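Local coordinates for universal stress protein (Pseudomonas aeruginosa UCBPP-PA14, PDB 7MQ5), which is of unknown function but, as a member of the universal stress protein family, may take part in the bacterium's response to stress, at residues Leu24-Leu29 and Pro122-Lys127; Ile93-Phe98 and Trp113-Phe118. All blocks are in the same frame, centred on the assembly; numbering follows the deposited sequence.

Contact 1: residues Leu24-Leu29 and Pro122-Lys127; sequences LKRAQL and PVLMTK
Arg-26 and Thr-126 mark the point where helix 22-34 lies nearest strand 123-126, their CA atoms 8.3 Å apart. Residues 24-29 are regular helix, with bonds such as Gln-28 N to Leu-24 O at 2.9 Å, while residues 122-127 run in extended form, so alternate side chains rise from the strand toward the helix. Leu-124 and Thr-126 are the two that do, and both meet Arg-26, which is buried. The aliphatic part of the arginine makes the contact. Its CG comes against the methyl CG2 of Thr-126 at 3.6 Å, the two side chains crossing at a slant, and its CB reaches the CD2 branch of Leu-124 at 4.2 Å. Thr-126 presents this methyl because CG2 stands anti to its carbonyl carbon, with OG1 set between the backbone N and the carbonyl carbon (chi1 77°).

The contact joins a helix layer to the central sheet of a Rossmann-like alpha/beta fold, the architecture of the HUP clan. Helix 22-34 follows strand 9-13 and packs over the parallel strands 92-96 and 123-126; Ala-27 rests on Ile-94, and Thr-126 touches both Ile-94 and Gln-96.

A bend at chi2 (-44°) carries the Arg-26 guanidinium beyond the methyl of Thr-126 to polar partners outside the two segments. NE forms a salt bridge with OD2 of Asp-270, at the start of the antiparallel neighbour strand 270-274, and NH2 donates to the carbonyl of Arg-130. The other oxygen of Asp-270, OD1, accepts a bond from Lys-127 N, so a single carboxylate ties the arginine to the end of the strand it packs on. Trp-132 lies against Arg-26, Leu-29 and Leu-124.

Contact 2: residues Ile93-Phe98 and Trp113-Phe118; sequences IIKQHF and WKLLRF
Leu-115 sits with its two methyl branches divided between two strand residues, CD1 going to Ile-93 and CD2 to Lys-95. The first is a plain apolar contact between methyl ends, Ile-93 CD1 to Leu-115 CD1 at 4.3 Å. The second is closer: Lys-95 CD lies 4.0 Å from Leu-115 CD2, the hydrocarbon chain of the lysine passing obliquely across the leucine. With CG anti to the backbone N (chi1 173°), Leu-115 extends its fork toward the strand, bridging the 9.6 Å between the CA atoms of Ile-93 and Leu-115.

Lys-95 runs straight from CB to CE and then turns at chi4 (-64°). That turn swings NZ onto the carbonyl of the next residue, Gln-96 O, at 3.2 Å, with the nitrogen tilted 33° from the carbonyl plane. The same NZ makes a salt bridge to OD1 of Asp-112, in the helix just ahead of Trp-113. The lysine therefore joins strand to helix twice, by its methylenes on Leu-115 and by its ammonium group on Asp-112, and NZ of this buried residue has a carboxylate as well as a carbonyl for a partner.

Farther out, Ile-81 of helix 77-88 touches both Ile-93 and Leu-115, closing the flank of the apolar pair. On the strand side, Leu-11 of strand 9-13 meets Ile-93, and Val-13 of the same strand meets Lys-95. Leu-116 sends its side chain to Val-123 and Met-125, the latter a selenomethionine. Strand 92-96, helix 110-118 and strand 123-126 together form a beta-alpha-beta unit, the repeating element of Rossmann-like folds.

Overall arrangement
From the N terminus, strand 9-13 leads into helix 22-34, where contact 1 opens a long loop that closes only at strand 123-126. Contact 2 lies nested inside it, a short loop from strand 92-96 to helix 110-118, and the chain runs from that helix into the strand of contact 1. Strands 92-96 and 123-126 are parallel neighbours, joined by backbone hydrogen bonds such as Leu-124 N to Ile-93 O at 2.8 Å. The two helices pack on opposite faces of the sheet: Ile-94 faces helix 22-34, while Ile-93 and Lys-95 face helix 110-118. Strand 123-126 then pairs antiparallel with strand 270-274, linking this half to the second.

Contact 1: residues Leu24-Leu29 and Pro122-Lys127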
loop_
_atom_site.group_PDB
_atom_site.type_symbol
_atom_site.label_atom_id
_atom_site.label_comp_id
_atom_site.label_asym_id
_atom_site.label_seq_id
_atom_site.Cartn_x
_atom_site.Cartn_y
_atom_site.Cartn_z
ATOM N N LEU A 24 13.552 2.910 -3.087
ATOM C CA LEU A 24 13.909 4.026 -3.997
ATOM C C LEU A 24 13.552 3.676 -5.446
ATOM O O LEU A 24 13.168 4.578 -6.190
ATOM C CB LEU A 24 15.396 4.353 -3.858
ATOM C CG LEU A 24 15.882 5.548 -4.677
ATOM C CD1 LEU A 24 15.089 6.821 -4.364
ATOM C CD2 LEU A 24 17.365 5.753 -4.421
ATOM N N LYS A 25 13.688 2.409 -5.848
ATOM C CA LYS A 25 13.314 2.061 -7.251
ATOM C C LYS A 25 11.821 2.345 -7.471
ATOM O O LYS A 25 11.467 2.943 -8.509
ATOM C CB LYS A 25 13.682 0.608 -7.562
ATOM C CG LYS A 25 15.172 0.372 -7.767
ATOM C CD LYS A 25 15.535 -1.066 -8.047
ATOM C CE LYS A 25 16.966 -1.219 -8.517
ATOM N NZ LYS A 25 17.177 -0.554 -9.824
ATOM N N ARG A 26 10.957 1.915 -6.552
ATOM C CA ARG A 26 9.515 2.198 -6.766
ATOM C C ARG A 26 9.284 3.718 -6.750
ATOM O O ARG A 26 8.479 4.206 -7.554
ATOM C CB ARG A 26 8.620 1.588 -5.686
ATOM C CG ARG A 26 8.779 0.102 -5.438
ATOM C CD ARG A 26 8.882 -0.751 -6.661
ATOM N NE ARG A 26 8.678 -2.142 -6.316
ATOM C CZ ARG A 26 8.984 -3.164 -7.095
ATOM N NH1 ARG A 26 8.691 -4.391 -6.704
ATOM N NH2 ARG A 26 9.602 -2.971 -8.246
ATOM N N ALA A 27 9.961 4.439 -5.846
ATOM C CA ALA A 27 9.771 5.905 -5.754
ATOM C C ALA A 27 10.172 6.575 -7.074
ATOM O O ALA A 27 9.465 7.494 -7.523
ATOM C CB ALA A 27 10.575 6.447 -4.602
ATOM N N GLN A 28 11.280 6.124 -7.674
ATOM C CA GLN A 28 11.736 6.712 -8.964
ATOM C C GLN A 28 10.708 6.421 -10.063
ATOM O O GLN A 28 10.461 7.292 -10.905
ATOM C CB GLN A 28 13.103 6.162 -9.365
ATOM C CG GLN A 28 14.256 6.721 -8.558
ATOM C CD GLN A 28 15.511 5.973 -8.919
ATOM O OE1 GLN A 28 15.719 4.840 -8.496
ATOM N NE2 GLN A 28 16.321 6.575 -9.766
ATOM N N LEU A 29 10.131 5.224 -10.060
ATOM C CA LEU A 29 9.148 4.900 -11.120
ATOM C C LEU A 29 7.932 5.813 -10.968
ATOM O O LEU A 29 7.506 6.427 -11.958
ATOM C CB LEU A 29 8.743 3.432 -11.027
ATOM C CG LEU A 29 7.788 2.966 -12.122
ATOM C CD1 LEU A 29 8.475 2.959 -13.473
ATOM C CD2 LEU A 29 7.235 1.586 -11.807
ATOM N N PRO A 122 -1.241 6.486 3.156
ATOM C CA PRO A 122 -0.939 5.240 2.461
ATOM C C PRO A 122 0.506 4.783 2.713
ATOM O O PRO A 122 1.421 5.604 2.783
ATOM C CB PRO A 122 -1.156 5.614 0.983
ATOM C CG PRO A 122 -2.217 6.696 1.033
ATOM C CD PRO A 122 -1.867 7.482 2.272
ATOM N N VAL A 123 0.672 3.478 2.878
ATOM C CA VAL A 123 2.016 2.870 3.028
ATOM C C VAL A 123 2.185 1.802 1.954
ATOM O O VAL A 123 1.327 0.907 1.852
ATOM C CB VAL A 123 2.230 2.242 4.413
ATOM C CG1 VAL A 123 3.604 1.596 4.491
ATOM C CG2 VAL A 123 2.055 3.266 5.524
ATOM N N LEU A 124 3.258 1.913 1.180
ATOM C CA LEU A 124 3.649 0.880 0.205
ATOM C C LEU A 124 4.777 0.064 0.824
ATOM O O LEU A 124 5.872 0.586 1.045
ATOM C CB LEU A 124 4.116 1.546 -1.088
ATOM C CG LEU A 124 4.659 0.601 -2.153
ATOM C CD1 LEU A 124 3.603 -0.399 -2.614
ATOM C CD2 LEU A 124 5.208 1.394 -3.324
HETATM N N MSE A 125 4.472 -1.188 1.158
HETATM C CA MSE A 125 5.450 -2.140 1.650
HETATM C C MSE A 125 5.933 -2.947 0.454
HETATM O O MSE A 125 5.137 -3.675 -0.142
HETATM C CB MSE A 125 4.811 -3.103 2.651
HETATM C CG MSE A 125 4.329 -2.460 3.928
HETATM SE SE MSE A 125 5.780 -1.696 4.996
HETATM C CE MSE A 125 6.930 -3.287 5.110
ATOM N N THR A 126 7.202 -2.790 0.072
ATOM C CA THR A 126 7.694 -3.533 -1.082
ATOM C C THR A 126 8.140 -4.922 -0.618
ATOM O O THR A 126 8.893 -5.016 0.359
ATOM C CB THR A 126 8.758 -2.760 -1.876
ATOM O OG1 THR A 126 10.031 -2.776 -1.226
ATOM C CG2 THR A 126 8.360 -1.325 -2.139
ATOM N N LYS A 127 7.664 -5.967 -1.299
ATOM C CA LYS A 127 7.980 -7.355 -0.883
ATOM C C LYS A 127 8.625 -8.168 -2.003
ATOM O O LYS A 127 9.048 -9.301 -1.720
ATOM C CB LYS A 127 6.721 -8.071 -0.390
ATOM C CG LYS A 127 6.002 -7.385 0.766
ATOM C CD LYS A 127 4.884 -8.207 1.367
ATOM C CE LYS A 127 5.399 -9.308 2.263
ATOM N NZ LYS A 127 4.301 -10.150 2.796
#

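Contact 2: residues Ile93-Phe98 and Trp113-Phe118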
loop_
_atom_site.group_PDB
_atom_site.type_symbol
_atom_site.label_atom_id
_atom_site.label_comp_id
_atom_site.label_asym_id
_atom_site.label_seq_id
_atom_site.Cartn_x
_atom_site.Cartn_y
_atom_site.Cartn_z
ATOM N N ILE A 93 4.286 6.694 2.227
ATOM C CA ILE A 93 5.548 6.137 2.776
ATOM C C ILE A 93 5.868 4.879 1.973
ATOM O O ILE A 93 4.971 4.034 1.833
ATOM C CB ILE A 93 5.403 5.815 4.269
ATOM C CG1 ILE A 93 5.097 7.069 5.086
ATOM C CG2 ILE A 93 6.633 5.087 4.785
ATOM C CD1 ILE A 93 4.640 6.795 6.502
ATOM N N ILE A 94 7.097 4.764 1.485
ATOM C CA ILE A 94 7.559 3.535 0.795
ATOM C C ILE A 94 8.663 2.922 1.652
ATOM O O ILE A 94 9.667 3.603 1.960
ATOM C CB ILE A 94 8.045 3.794 -0.634
ATOM C CG1 ILE A 94 6.995 4.542 -1.460
ATOM C CG2 ILE A 94 8.468 2.478 -1.280
ATOM C CD1 ILE A 94 7.433 4.811 -2.886
ATOM N N LYS A 95 8.468 1.656 2.027
ATOM C CA LYS A 95 9.482 0.936 2.818
ATOM C C LYS A 95 9.597 -0.495 2.296
ATOM O O LYS A 95 8.561 -1.140 2.039
ATOM C CB LYS A 95 9.111 0.930 4.299
ATOM C CG LYS A 95 10.173 0.252 5.141
ATOM C CD LYS A 95 9.970 0.296 6.628
ATOM C CE LYS A 95 11.051 -0.488 7.356
ATOM N NZ LYS A 95 11.006 -1.943 7.037
ATOM N N GLN A 96 10.822 -0.983 2.189
ATOM C CA GLN A 96 11.030 -2.380 1.772
ATOM C C GLN A 96 10.930 -3.310 2.980
ATOM O O GLN A 96 11.461 -3.006 4.065
ATOM C CB GLN A 96 12.384 -2.533 1.083
ATOM C CG GLN A 96 12.674 -3.966 0.669
ATOM C CD GLN A 96 13.814 -4.118 -0.310
ATOM O OE1 GLN A 96 14.512 -3.166 -0.674
ATOM N NE2 GLN A 96 14.013 -5.350 -0.740
ATOM N N HIS A 97 10.269 -4.434 2.759
ATOM C CA HIS A 97 10.138 -5.510 3.760
ATOM C C HIS A 97 11.399 -6.368 3.781
ATOM O O HIS A 97 11.822 -6.835 2.706
ATOM C CB HIS A 97 8.934 -6.374 3.401
ATOM C CG HIS A 97 8.862 -7.648 4.158
ATOM N ND1 HIS A 97 8.854 -8.872 3.527
ATOM C CD2 HIS A 97 8.787 -7.885 5.480
ATOM C CE1 HIS A 97 8.772 -9.822 4.438
ATOM N NE2 HIS A 97 8.724 -9.240 5.650
ATOM N N PHE A 98 11.971 -6.531 4.973
ATOM C CA PHE A 98 13.127 -7.435 5.211
ATOM C C PHE A 98 12.714 -8.395 6.324
ATOM O O PHE A 98 12.602 -7.991 7.477
ATOM C CB PHE A 98 14.399 -6.650 5.545
ATOM C CG PHE A 98 14.903 -5.779 4.424
ATOM C CD1 PHE A 98 15.611 -6.320 3.364
ATOM C CD2 PHE A 98 14.667 -4.415 4.424
ATOM C CE1 PHE A 98 16.053 -5.524 2.319
ATOM C CE2 PHE A 98 15.121 -3.616 3.388
ATOM C CZ PHE A 98 15.806 -4.172 2.333
ATOM N N TRP A 113 4.666 -3.787 11.432
ATOM C CA TRP A 113 3.237 -3.780 11.825
ATOM C C TRP A 113 2.887 -2.482 12.560
ATOM O O TRP A 113 1.788 -1.954 12.326
ATOM C CB TRP A 113 2.884 -5.039 12.618
ATOM C CG TRP A 113 2.469 -6.156 11.710
ATOM C CD1 TRP A 113 3.092 -7.343 11.453
ATOM C CD2 TRP A 113 1.343 -6.097 10.821
ATOM N NE1 TRP A 113 2.373 -8.052 10.521
ATOM C CE2 TRP A 113 1.324 -7.291 10.083
ATOM C CE3 TRP A 113 0.376 -5.121 10.566
ATOM C CZ2 TRP A 113 0.316 -7.567 9.159
ATOM C CZ3 TRP A 113 -0.594 -5.372 9.624
ATOM C CH2 TRP A 113 -0.622 -6.585 8.940
ATOM N N LYS A 114 3.778 -1.971 13.406
ATOM C CA LYS A 114 3.476 -0.707 14.124
ATOM C C LYS A 114 3.437 0.445 13.111
ATOM O O LYS A 114 2.586 1.327 13.252
ATOM C CB LYS A 114 4.487 -0.500 15.250
ATOM C CG LYS A 114 4.292 -1.463 16.414
ATOM C CD LYS A 114 5.296 -1.321 17.528
ATOM C CE LYS A 114 5.024 -2.282 18.665
ATOM N NZ LYS A 114 6.074 -2.196 19.700
ATOM N N LEU A 115 4.315 0.412 12.113
ATOM C CA LEU A 115 4.279 1.457 11.061
ATOM C C LEU A 115 2.921 1.400 10.352
ATOM O O LEU A 115 2.288 2.451 10.143
ATOM C CB LEU A 115 5.417 1.228 10.062
ATOM C CG LEU A 115 5.399 2.141 8.841
ATOM C CD1 LEU A 115 5.512 3.596 9.247
ATOM C CD2 LEU A 115 6.498 1.755 7.869
ATOM N N LEU A 116 2.504 0.205 9.947
ATOM C CA LEU A 116 1.216 0.097 9.216
ATOM C C LEU A 116 0.027 0.497 10.089
ATOM O O LEU A 116 -0.931 1.070 9.572
ATOM C CB LEU A 116 1.035 -1.335 8.724
ATOM C CG LEU A 116 1.968 -1.751 7.596
ATOM C CD1 LEU A 116 1.793 -3.219 7.274
ATOM C CD2 LEU A 116 1.750 -0.898 6.359
ATOM N N ARG A 117 0.086 0.181 11.378
ATOM C CA ARG A 117 -1.021 0.512 12.303
ATOM C C ARG A 117 -1.169 2.030 12.437
ATOM O O ARG A 117 -2.286 2.545 12.233
ATOM C CB ARG A 117 -0.708 -0.148 13.649
ATOM C CG ARG A 117 -1.747 0.084 14.729
ATOM C CD ARG A 117 -1.499 -0.863 15.890
ATOM N NE ARG A 117 -1.522 -2.258 15.461
ATOM C CZ ARG A 117 -0.479 -3.087 15.411
ATOM N NH1 ARG A 117 0.723 -2.710 15.815
ATOM N NH2 ARG A 117 -0.659 -4.324 14.981
ATOM N N PHE A 118 -0.052 2.724 12.657
ATOM C CA PHE A 118 -0.123 4.160 13.044
ATOM C C PHE A 118 0.095 5.145 11.902
ATOM O O PHE A 118 -0.172 6.330 12.133
ATOM C CB PHE A 118 0.837 4.413 14.208
ATOM C CG PHE A 118 0.383 3.727 15.470
ATOM C CD1 PHE A 118 -0.757 4.162 16.134
ATOM C CD2 PHE A 118 1.057 2.626 15.967
ATOM C CE1 PHE A 118 -1.204 3.521 17.281
ATOM C CE2 PHE A 118 0.616 1.991 17.118
ATOM C CZ PHE A 118 -0.516 2.436 17.770
#